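Local coordinates for Maltose/maltodextrin transport permease homologue (Bdellovibrio bacteriovorus HD100, PDB 6FFL), which probably takes part in maltodextrin uptake, this piece being the maltotriose-binding MalE domain fused to the MalF permease subunit, at residues Gln10-His15 and Trp238-Gln243; Ala221-Asn226 and Ala244-Gly249; Asn233-Trp238 and Val307-Ser312. All blocks are in the same frame, centred on the assembly; numbering follows the deposited sequence.

Interaction 1: residues Gln10-His15 and Trp238-Gln243. With GLC (alpha-D-glucopyranose), chain B; SO4 (sulfate ion), chain H.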
loop_
_atom_site.group_PDB
_atom_site.type_symbol
_atom_site.label_atom_id
_atom_site.label_comp_id
_atom_site.label_asym_id
_atom_site.label_seq_id
_atom_site.Cartn_x
_atom_site.Cartn_y
_atom_site.Cartn_z
ATOM N N GLN A 10 -4.886 0.549 -9.935
ATOM C CA GLN A 10 -3.706 -0.265 -9.666
ATOM C C GLN A 10 -4.061 -1.506 -8.837
ATOM O O GLN A 10 -3.272 -1.967 -8.001
ATOM C CB GLN A 10 -2.603 0.567 -8.993
ATOM C CG GLN A 10 -3.044 1.513 -7.854
ATOM C CD GLN A 10 -3.510 0.744 -6.633
ATOM O OE1 GLN A 10 -4.697 0.401 -6.518
ATOM N NE2 GLN A 10 -2.577 0.444 -5.725
ATOM N N MET A 11 -5.238 -2.086 -9.090
ATOM C CA MET A 11 -5.732 -3.217 -8.302
ATOM C C MET A 11 -5.063 -4.531 -8.687
ATOM O O MET A 11 -5.067 -4.926 -9.857
ATOM C CB MET A 11 -7.246 -3.374 -8.470
ATOM C CG MET A 11 -8.053 -2.234 -7.898
ATOM S SD MET A 11 -9.805 -2.673 -7.890
ATOM C CE MET A 11 -10.527 -1.066 -7.553
ATOM N N ILE A 12 -4.571 -5.244 -7.665
ATOM C CA ILE A 12 -4.010 -6.572 -7.820
ATOM C C ILE A 12 -5.070 -7.555 -8.332
ATOM O O ILE A 12 -6.282 -7.327 -8.224
ATOM C CB ILE A 12 -3.455 -7.012 -6.454
ATOM C CG1 ILE A 12 -2.488 -8.186 -6.575
ATOM C CG2 ILE A 12 -4.605 -7.359 -5.503
ATOM C CD1 ILE A 12 -1.978 -8.656 -5.218
ATOM N N TYR A 13 -4.592 -8.680 -8.873
ATOM C CA TYR A 13 -5.440 -9.696 -9.492
ATOM C C TYR A 13 -6.757 -9.936 -8.755
ATOM O O TYR A 13 -7.839 -9.749 -9.321
ATOM C CB TYR A 13 -4.669 -11.009 -9.592
ATOM C CG TYR A 13 -5.480 -12.107 -10.245
ATOM C CD1 TYR A 13 -5.615 -12.170 -11.626
ATOM C CD2 TYR A 13 -6.132 -13.069 -9.474
ATOM C CE1 TYR A 13 -6.361 -13.187 -12.224
ATOM C CE2 TYR A 13 -6.880 -14.070 -10.060
ATOM C CZ TYR A 13 -6.993 -14.124 -11.430
ATOM O OH TYR A 13 -7.741 -15.126 -12.005
ATOM N N GLY A 14 -6.679 -10.369 -7.494
ATOM C CA GLY A 14 -7.890 -10.717 -6.760
ATOM C C GLY A 14 -8.859 -9.555 -6.633
ATOM O O GLY A 14 -10.079 -9.741 -6.692
ATOM N N HIS A 15 -8.331 -8.340 -6.456
ATOM C CA HIS A 15 -9.199 -7.173 -6.324
ATOM C C HIS A 15 -9.777 -6.758 -7.670
ATOM O O HIS A 15 -10.944 -6.363 -7.748
ATOM C CB HIS A 15 -8.436 -5.993 -5.701
ATOM C CG HIS A 15 -8.106 -6.180 -4.251
ATOM N ND1 HIS A 15 -8.152 -5.145 -3.339
ATOM C CD2 HIS A 15 -7.710 -7.276 -3.559
ATOM C CE1 HIS A 15 -7.806 -5.600 -2.148
ATOM N NE2 HIS A 15 -7.529 -6.888 -2.257
ATOM N N TRP A 238 -4.168 -10.503 0.780
ATOM C CA TRP A 238 -4.842 -11.600 1.473
ATOM C C TRP A 238 -5.648 -12.457 0.507
ATOM O O TRP A 238 -5.604 -13.693 0.564
ATOM C CB TRP A 238 -5.773 -11.047 2.546
ATOM C CG TRP A 238 -5.095 -10.367 3.700
ATOM C CD1 TRP A 238 -3.782 -10.472 4.081
ATOM C CD2 TRP A 238 -5.718 -9.490 4.637
ATOM N NE1 TRP A 238 -3.556 -9.703 5.201
ATOM C CE2 TRP A 238 -4.735 -9.102 5.570
ATOM C CE3 TRP A 238 -7.019 -8.995 4.781
ATOM C CZ2 TRP A 238 -5.008 -8.224 6.620
ATOM C CZ3 TRP A 238 -7.291 -8.132 5.835
ATOM C CH2 TRP A 238 -6.288 -7.753 6.738
ATOM N N GLY A 239 -6.421 -11.812 -0.369
ATOM C CA GLY A 239 -7.306 -12.564 -1.244
ATOM C C GLY A 239 -6.548 -13.515 -2.145
ATOM O O GLY A 239 -6.962 -14.657 -2.353
ATOM N N ASP A 240 -5.411 -13.068 -2.665
ATOM C CA ASP A 240 -4.662 -13.911 -3.584
ATOM C C ASP A 240 -3.961 -15.059 -2.873
ATOM O O ASP A 240 -3.830 -16.142 -3.455
ATOM C CB ASP A 240 -3.693 -13.048 -4.380
ATOM C CG ASP A 240 -4.396 -12.336 -5.534
ATOM O OD1 ASP A 240 -4.949 -13.031 -6.412
ATOM O OD2 ASP A 240 -4.459 -11.098 -5.540
ATOM N N TYR A 241 -3.541 -14.880 -1.612
ATOM C CA TYR A 241 -2.995 -16.031 -0.894
ATOM C C TYR A 241 -4.083 -17.029 -0.527
ATOM O O TYR A 241 -3.837 -18.241 -0.552
ATOM C CB TYR A 241 -2.215 -15.587 0.354
ATOM C CG TYR A 241 -1.026 -14.727 -0.026
ATOM C CD1 TYR A 241 -0.209 -15.080 -1.093
ATOM C CD2 TYR A 241 -0.748 -13.547 0.657
ATOM C CE1 TYR A 241 0.865 -14.284 -1.472
ATOM C CE2 TYR A 241 0.315 -12.744 0.285
ATOM C CZ TYR A 241 1.112 -13.110 -0.777
ATOM O OH TYR A 241 2.161 -12.310 -1.156
ATOM N N GLN A 242 -5.292 -16.549 -0.216
ATOM C CA GLN A 242 -6.413 -17.455 0.029
ATOM C C GLN A 242 -6.747 -18.263 -1.217
ATOM O O GLN A 242 -6.959 -19.480 -1.144
ATOM C CB GLN A 242 -7.634 -16.662 0.503
ATOM C CG GLN A 242 -7.539 -16.207 1.952
ATOM C CD GLN A 242 -8.544 -15.128 2.295
ATOM O OE1 GLN A 242 -9.239 -14.598 1.422
ATOM N NE2 GLN A 242 -8.628 -14.792 3.576
ATOM N N GLN A 243 -6.788 -17.604 -2.377
ATOM C CA GLN A 243 -7.082 -18.317 -3.617
ATOM C C GLN A 243 -5.989 -19.325 -3.941
ATOM O O GLN A 243 -6.266 -20.392 -4.504
ATOM C CB GLN A 243 -7.256 -17.329 -4.772
ATOM C CG GLN A 243 -7.836 -17.964 -6.039
ATOM C CD GLN A 243 -7.915 -16.992 -7.206
ATOM O OE1 GLN A 243 -8.127 -15.792 -7.020
ATOM N NE2 GLN A 243 -7.742 -17.510 -8.419
HETATM C C1 GLC B . -0.897 -4.484 -5.983
HETATM C C2 GLC B . -1.879 -3.729 -5.081
HETATM C C3 GLC B . -1.300 -2.397 -4.627
HETATM C C4 GLC B . 0.103 -2.573 -4.043
HETATM C C5 GLC B . 0.994 -3.349 -5.023
HETATM C C6 GLC B . 2.358 -3.658 -4.409
HETATM O O1 GLC B . -0.763 -3.788 -7.224
HETATM O O2 GLC B . -3.090 -3.448 -5.789
HETATM O O3 GLC B . -2.203 -1.801 -3.671
HETATM O O4 GLC B . 0.635 -1.259 -3.780
HETATM O O5 GLC B . 0.396 -4.605 -5.362
HETATM O O6 GLC B . 3.224 -4.242 -5.392
HETATM S S SO4 H . -1.117 -8.838 -10.805
HETATM O O1 SO4 H . 0.307 -9.116 -10.668
HETATM O O2 SO4 H . -1.282 -7.565 -11.513
HETATM O O3 SO4 H . -1.741 -8.746 -9.490
HETATM O O4 SO4 H . -1.766 -9.914 -11.545
HETATM O O HOH W 1 -9.599 -16.573 -10.281
HETATM O O HOH W 2 -7.019 -8.693 -0.111
#
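With its CG swung opposite the backbone N (chi1 -179°), Tyr13 lays its ring beside Asp240, whose carboxylate is drawn back next to its own backbone N (chi1 -80°). Asp240 OD1 lies at the ring edge, 3.3 Å from Tyr13 CD2, while the other oxygen reaches the backbone: Gly14 N donates to the syn lone pair of Asp240 OD2 at 3.0 Å and 155°. Gly14 suits this place because, without a side chain, it lets the carboxylate come right up to the first turn of helix 13-29, whose positive end would be expected to favour the charge. Ile12, the N-cap residue, adds an apolar wall, its CD1 3.5 Å from Asp240 OD2.

In the two-lobed binding-protein fold, helix 13-29 follows the first strand of one lobe and helix 238-243 belongs to the other, so the contact spans the sugar cleft. One glucose of the maltotriose is held beside it, its O2 donating to Gln10 O at 2.7 Å and accepting a weak bond from Ile12 N. A sulfate, probably from the crystallisation liquor, accepts from Tyr13 N and Arg16. Gln243 OE1 sits in the Tyr13 ring plane, 3.7 Å from Tyr13 CE2, and a water links Tyr13 OH to Gln243 NE2, the latter bond weak. A second water joins His15 NE2 to Gly239 N at 2.9 and 3.2 Å.

Interaction 2: residues Ala221-Asn226 and Ala244-Gly249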
loop_
_atom_site.group_PDB
_atom_site.type_symbol
_atom_site.label_atom_id
_atom_site.label_comp_id
_atom_site.label_asym_id
_atom_site.label_seq_id
_atom_site.Cartn_x
_atom_site.Cartn_y
_atom_site.Cartn_z
ATOM N N ALA A 221 5.549 -14.980 -5.275
ATOM C CA ALA A 221 5.623 -16.357 -5.756
ATOM C C ALA A 221 6.224 -17.287 -4.710
ATOM O O ALA A 221 5.715 -18.393 -4.487
ATOM C CB ALA A 221 6.437 -16.424 -7.047
ATOM N N LEU A 222 7.321 -16.872 -4.073
ATOM C CA LEU A 222 7.970 -17.750 -3.102
ATOM C C LEU A 222 7.022 -18.109 -1.962
ATOM O O LEU A 222 7.004 -19.258 -1.500
ATOM C CB LEU A 222 9.244 -17.102 -2.562
ATOM C CG LEU A 222 10.427 -17.029 -3.546
ATOM C CD1 LEU A 222 11.527 -16.130 -3.013
ATOM C CD2 LEU A 222 10.983 -18.415 -3.873
ATOM N N PHE A 223 6.224 -17.140 -1.499
ATOM C CA PHE A 223 5.269 -17.420 -0.429
ATOM C C PHE A 223 4.156 -18.351 -0.910
ATOM O O PHE A 223 3.770 -19.284 -0.198
ATOM C CB PHE A 223 4.688 -16.106 0.113
ATOM C CG PHE A 223 3.969 -16.255 1.432
ATOM C CD1 PHE A 223 4.664 -16.621 2.581
ATOM C CD2 PHE A 223 2.598 -16.022 1.524
ATOM C CE1 PHE A 223 4.002 -16.758 3.815
ATOM C CE2 PHE A 223 1.924 -16.157 2.751
ATOM C CZ PHE A 223 2.626 -16.527 3.897
ATOM N N LYS A 224 3.636 -18.120 -2.121
ATOM C CA LYS A 224 2.585 -18.984 -2.645
ATOM C C LYS A 224 3.086 -20.404 -2.878
ATOM O O LYS A 224 2.304 -21.356 -2.789
ATOM C CB LYS A 224 2.036 -18.413 -3.954
ATOM C CG LYS A 224 1.170 -17.181 -3.764
ATOM C CD LYS A 224 1.124 -16.326 -5.012
ATOM C CE LYS A 224 0.358 -17.010 -6.131
ATOM N NZ LYS A 224 0.300 -16.139 -7.342
ATOM N N GLU A 225 4.373 -20.566 -3.180
ATOM C CA GLU A 225 4.937 -21.854 -3.553
ATOM C C GLU A 225 5.559 -22.592 -2.376
ATOM O O GLU A 225 6.338 -23.526 -2.589
ATOM C CB GLU A 225 5.970 -21.661 -4.668
ATOM C CG GLU A 225 5.344 -21.154 -5.966
ATOM C CD GLU A 225 6.353 -20.560 -6.921
ATOM O OE1 GLU A 225 7.570 -20.691 -6.665
ATOM O OE2 GLU A 225 5.924 -19.957 -7.926
ATOM N N ASN A 226 5.244 -22.187 -1.144
ATOM C CA ASN A 226 5.775 -22.829 0.061
ATOM C C ASN A 226 7.296 -22.754 0.120
ATOM O O ASN A 226 7.948 -23.653 0.659
ATOM C CB ASN A 226 5.316 -24.288 0.168
ATOM C CG ASN A 226 3.815 -24.415 0.182
ATOM O OD1 ASN A 226 3.132 -23.699 0.915
ATOM N ND2 ASN A 226 3.286 -25.338 -0.618
ATOM N N ALA A 244 -4.742 -19.004 -3.597
ATOM C CA ALA A 244 -3.618 -19.910 -3.796
ATOM C C ALA A 244 -3.534 -20.993 -2.727
ATOM O O ALA A 244 -2.574 -21.769 -2.732
ATOM C CB ALA A 244 -2.312 -19.118 -3.835
ATOM N N LYS A 245 -4.506 -21.047 -1.815
ATOM C CA LYS A 245 -4.598 -22.081 -0.787
ATOM C C LYS A 245 -3.405 -22.067 0.165
ATOM O O LYS A 245 -2.997 -23.106 0.685
ATOM C CB LYS A 245 -4.782 -23.468 -1.418
ATOM C CG LYS A 245 -6.139 -23.636 -2.103
ATOM C CD LYS A 245 -6.253 -24.969 -2.844
ATOM C CE LYS A 245 -7.560 -25.051 -3.626
ATOM N NZ LYS A 245 -7.680 -26.326 -4.390
ATOM N N VAL A 246 -2.838 -20.892 0.422
ATOM C CA VAL A 246 -1.841 -20.762 1.474
ATOM C C VAL A 246 -2.583 -20.624 2.798
ATOM O O VAL A 246 -3.422 -19.732 2.955
ATOM C CB VAL A 246 -0.922 -19.553 1.234
ATOM C CG1 VAL A 246 0.177 -19.508 2.301
ATOM C CG2 VAL A 246 -0.327 -19.586 -0.170
ATOM N N ASP A 247 -2.282 -21.516 3.742
ATOM C CA ASP A 247 -2.793 -21.417 5.108
ATOM C C ASP A 247 -1.872 -20.476 5.873
ATOM O O ASP A 247 -0.851 -20.884 6.429
ATOM C CB ASP A 247 -2.861 -22.792 5.763
ATOM C CG ASP A 247 -3.483 -22.746 7.146
ATOM O OD1 ASP A 247 -4.118 -21.726 7.485
ATOM O OD2 ASP A 247 -3.330 -23.726 7.898
ATOM N N PHE A 248 -2.221 -19.194 5.885
ATOM C CA PHE A 248 -1.356 -18.186 6.478
ATOM C C PHE A 248 -1.995 -17.548 7.705
ATOM O O PHE A 248 -3.224 -17.475 7.825
ATOM C CB PHE A 248 -0.985 -17.093 5.461
ATOM C CG PHE A 248 -2.150 -16.230 5.014
ATOM C CD1 PHE A 248 -2.938 -16.599 3.932
ATOM C CD2 PHE A 248 -2.418 -15.036 5.653
ATOM C CE1 PHE A 248 -3.991 -15.794 3.510
ATOM C CE2 PHE A 248 -3.465 -14.216 5.239
ATOM C CZ PHE A 248 -4.253 -14.595 4.165
ATOM N N GLY A 249 -1.135 -17.100 8.621
ATOM C CA GLY A 249 -1.517 -16.206 9.689
ATOM C C GLY A 249 -0.902 -14.836 9.447
ATOM O O GLY A 249 -0.065 -14.652 8.565
#
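The last turn of helix 216-224 and the turn leading into strand 248-251 run past each other with Lys224 CA and Val246 CA 6.3 Å apart, both segments just having left a helix through a residue of positive phi, Asn226 (60°) and Lys245 (62°). Val246 works with both of its branches. Its CG1 meets the ring of Phe223 at CE2, 3.8 Å away and obliquely, whereas CG2 presses on the helix backbone, 3.9 Å from Lys224 CA. A beta-branched residue suits this position because it can serve the ring and the main chain at once.

Phe223 extends its ring out of the helix with CG opposite the backbone N (chi1 -165°), which carries CZ to within 4.0 Å of Phe248 CB. That methylene lies at the ring edge, near its plane, and the two side chains cross at about a right angle.

Both turns are Schellman motifs. The one at Asn226 reverses the chain from helix 216-224 toward strand 228-234, and the one at Lys245 leads from helix 238-243 to strand 248-251, an outer strand of the same four-stranded mixed sheet. Phe223 therefore sits between helix and sheet, touching Leu119 and Leu231 on neighbouring strands and meeting Tyr241 edge-to-face. Toward the surface, Lys224 contributes its aliphatic part: the chain bends at its third torsion, bringing both CG, at 4.0 Å, and CE, at 4.1 Å, against Ala244 CB. A long lysine can cover the small methyl of Ala244 with its methylenes while carrying the charged NZ farther along.

Interaction 3: residues Asn233-Trp238 and Val307-Ser312. With GLC (alpha-D-glucopyranose), chain C; GLC (alpha-D-glucopyranose), chain B.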
loop_
_atom_site.group_PDB
_atom_site.type_symbol
_atom_site.label_atom_id
_atom_site.label_comp_id
_atom_site.label_asym_id
_atom_site.label_seq_id
_atom_site.Cartn_x
_atom_site.Cartn_y
_atom_site.Cartn_z
ATOM N N ASN A 233 3.948 -8.119 3.654
ATOM C CA ASN A 233 3.104 -7.673 2.554
ATOM C C ASN A 233 1.865 -7.022 3.152
ATOM O O ASN A 233 1.657 -7.029 4.370
ATOM C CB ASN A 233 2.743 -8.845 1.621
ATOM C CG ASN A 233 2.474 -8.408 0.187
ATOM O OD1 ASN A 233 2.375 -7.210 -0.108
ATOM N ND2 ASN A 233 2.370 -9.380 -0.721
ATOM N N GLY A 234 1.039 -6.443 2.276
ATOM C CA GLY A 234 -0.082 -5.636 2.707
ATOM C C GLY A 234 -1.413 -6.383 2.636
ATOM O O GLY A 234 -1.508 -7.493 2.122
ATOM N N ASP A 235 -2.457 -5.745 3.172
ATOM C CA ASP A 235 -3.760 -6.411 3.203
ATOM C C ASP A 235 -4.340 -6.623 1.803
ATOM O O ASP A 235 -5.221 -7.473 1.636
ATOM C CB ASP A 235 -4.739 -5.646 4.118
ATOM C CG ASP A 235 -5.151 -4.266 3.568
ATOM O OD1 ASP A 235 -4.422 -3.672 2.742
ATOM O OD2 ASP A 235 -6.225 -3.778 3.988
ATOM N N TRP A 236 -3.824 -5.920 0.782
ATOM C CA TRP A 236 -4.259 -6.174 -0.590
ATOM C C TRP A 236 -3.926 -7.586 -1.052
ATOM O O TRP A 236 -4.492 -8.043 -2.053
ATOM C CB TRP A 236 -3.593 -5.186 -1.564
ATOM C CG TRP A 236 -2.082 -5.257 -1.492
ATOM C CD1 TRP A 236 -1.269 -6.171 -2.104
ATOM C CD2 TRP A 236 -1.216 -4.398 -0.727
ATOM N NE1 TRP A 236 0.046 -5.931 -1.774
ATOM C CE2 TRP A 236 0.106 -4.849 -0.934
ATOM C CE3 TRP A 236 -1.431 -3.287 0.097
ATOM C CZ2 TRP A 236 1.211 -4.227 -0.340
ATOM C CZ3 TRP A 236 -0.327 -2.669 0.697
ATOM C CH2 TRP A 236 0.971 -3.145 0.476
ATOM N N SER A 237 -3.012 -8.280 -0.363
ATOM C CA SER A 237 -2.544 -9.581 -0.819
ATOM C C SER A 237 -3.311 -10.749 -0.214
ATOM O O SER A 237 -3.131 -11.881 -0.672
ATOM C CB SER A 237 -1.045 -9.738 -0.515
ATOM O OG SER A 237 -0.809 -9.845 0.894
ATOM N N TRP A 238 -4.168 -10.503 0.780
ATOM C CA TRP A 238 -4.842 -11.600 1.473
ATOM C C TRP A 238 -5.648 -12.457 0.507
ATOM O O TRP A 238 -5.604 -13.693 0.564
ATOM C CB TRP A 238 -5.773 -11.047 2.546
ATOM C CG TRP A 238 -5.095 -10.367 3.700
ATOM C CD1 TRP A 238 -3.782 -10.472 4.081
ATOM C CD2 TRP A 238 -5.718 -9.490 4.637
ATOM N NE1 TRP A 238 -3.556 -9.703 5.201
ATOM C CE2 TRP A 238 -4.735 -9.102 5.570
ATOM C CE3 TRP A 238 -7.019 -8.995 4.781
ATOM C CZ2 TRP A 238 -5.008 -8.224 6.620
ATOM C CZ3 TRP A 238 -7.291 -8.132 5.835
ATOM C CH2 TRP A 238 -6.288 -7.753 6.738
ATOM N N VAL A 307 -12.146 -10.671 -0.853
ATOM C CA VAL A 307 -10.724 -10.460 -0.603
ATOM C C VAL A 307 -10.434 -10.001 0.819
ATOM O O VAL A 307 -9.277 -9.738 1.149
ATOM C CB VAL A 307 -10.088 -9.495 -1.631
ATOM C CG1 VAL A 307 -10.292 -10.054 -3.047
ATOM C CG2 VAL A 307 -10.636 -8.051 -1.504
ATOM N N GLY A 308 -11.446 -9.902 1.674
ATOM C CA GLY A 308 -11.227 -9.905 3.104
ATOM C C GLY A 308 -10.853 -8.589 3.740
ATOM O O GLY A 308 -10.446 -8.590 4.909
ATOM N N VAL A 309 -10.986 -7.465 3.027
ATOM C CA VAL A 309 -10.534 -6.174 3.539
ATOM C C VAL A 309 -11.648 -5.458 4.300
ATOM O O VAL A 309 -12.827 -5.817 4.196
ATOM C CB VAL A 309 -9.991 -5.290 2.396
ATOM C CG1 VAL A 309 -8.757 -5.949 1.769
ATOM C CG2 VAL A 309 -11.062 -5.038 1.343
ATOM N N LEU A 310 -11.271 -4.432 5.062
ATOM C CA LEU A 310 -12.196 -3.705 5.930
ATOM C C LEU A 310 -12.911 -2.597 5.155
ATOM O O LEU A 310 -12.241 -1.700 4.626
ATOM C CB LEU A 310 -11.432 -3.095 7.099
ATOM C CG LEU A 310 -12.230 -2.313 8.141
ATOM C CD1 LEU A 310 -13.140 -3.242 8.926
ATOM C CD2 LEU A 310 -11.270 -1.540 9.051
ATOM N N PRO A 311 -14.244 -2.577 5.108
ATOM C CA PRO A 311 -14.943 -1.479 4.423
ATOM C C PRO A 311 -14.604 -0.119 5.013
ATOM O O PRO A 311 -14.331 0.023 6.206
ATOM C CB PRO A 311 -16.431 -1.803 4.650
ATOM C CG PRO A 311 -16.449 -3.304 4.778
ATOM C CD PRO A 311 -15.182 -3.629 5.545
ATOM N N SER A 312 -14.686 0.899 4.161
ATOM C CA SER A 312 -14.576 2.270 4.635
ATOM C C SER A 312 -15.891 2.789 5.205
ATOM O O SER A 312 -15.882 3.678 6.063
ATOM C CB SER A 312 -14.119 3.170 3.490
ATOM O OG SER A 312 -15.024 3.084 2.410
HETATM C C1 GLC C . 1.029 -1.161 -2.426
HETATM C C2 GLC C . 0.357 0.019 -1.736
HETATM C C3 GLC C . 0.883 1.361 -2.221
HETATM C C4 GLC C . 2.403 1.341 -2.109
HETATM C C5 GLC C . 2.953 0.166 -2.913
HETATM C C6 GLC C . 4.483 0.109 -2.834
HETATM O O2 GLC C . -1.061 -0.085 -1.967
HETATM O O3 GLC C . 0.340 2.397 -1.384
HETATM O O4 GLC C . 2.934 2.541 -2.649
HETATM O O5 GLC C . 2.442 -1.036 -2.346
HETATM O O6 GLC C . 4.997 -0.761 -3.867
HETATM C C1 GLC B . -0.897 -4.484 -5.983
HETATM C C2 GLC B . -1.879 -3.729 -5.081
HETATM C C3 GLC B . -1.300 -2.397 -4.627
HETATM C C4 GLC B . 0.103 -2.573 -4.043
HETATM C C5 GLC B . 0.994 -3.349 -5.023
HETATM C C6 GLC B . 2.358 -3.658 -4.409
HETATM O O1 GLC B . -0.763 -3.788 -7.224
HETATM O O2 GLC B . -3.090 -3.448 -5.789
HETATM O O3 GLC B . -2.203 -1.801 -3.671
HETATM O O4 GLC B . 0.635 -1.259 -3.780
HETATM O O5 GLC B . 0.396 -4.605 -5.362
HETATM O O6 GLC B . 3.224 -4.242 -5.392
HETATM O O HOH W 3 -8.405 -3.890 5.728
HETATM O O HOH W 2 -7.019 -8.693 -0.111
#
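Trp238 turns the edge of its indole to the Gly308 peptide, CZ3 standing 3.3 Å from Gly308 O close to the ring plane, while Asp235 CB lies over one face, toward the rim. Trp236 offers a face to the sugar, CH-pi stacking of the kind familiar from maltodextrin-binding proteins: C4 of one glucose is over its centre and C1 of the next is 3.5 Å from Trp236 CH2. Gly234 CA lies against the opposite face, toward the rim, where a CB would run into the ring. Val309 packs at a right angle to Asp235, CG1 being 3.9 Å from Asp235 O.

Gly308 follows helix 297-307 with positive phi, a turn glycine makes easily, and leads into the short, weakly bonded strand 310-311, whose pairing with strand 111-112 is probably part of the hinge between the lobes. Ser237 tightens the bend after strand 228-234: its OG and N both bond to Gly234 O, the hydroxyl at 2.7 Å and nearly along the C=O axis. One water donates to Asp235 O and Val307 O, both at 2.8 Å; another donates to Asp235 OD2 and accepts from Leu310 N at 3.0 Å.

Overall arrangement
Interactions 1 and 3 lie closest, their centres about 8 Å apart; they share Trp238 and one water, and both touch the same glucose. Interaction 2 is about 12 Å from the first and 16 Å from the third, farther from the sugar. Along the chain the segments alternate: 10-15, 221-226, 233-238, 238-243, 244-249 and 307-312. The run from helix 216-224 through strand 228-234 and helix 238-243 to strand 248-251 thus supplies a partner to every contact. Tyr241 ties them together, bonding to Asn233 and packing on Phe223 and Phe248. Interaction 2 consolidates one lobe, whereas interactions 1 and 3 join that lobe to 10-15 and 307-312, consistent with closure around maltotriose.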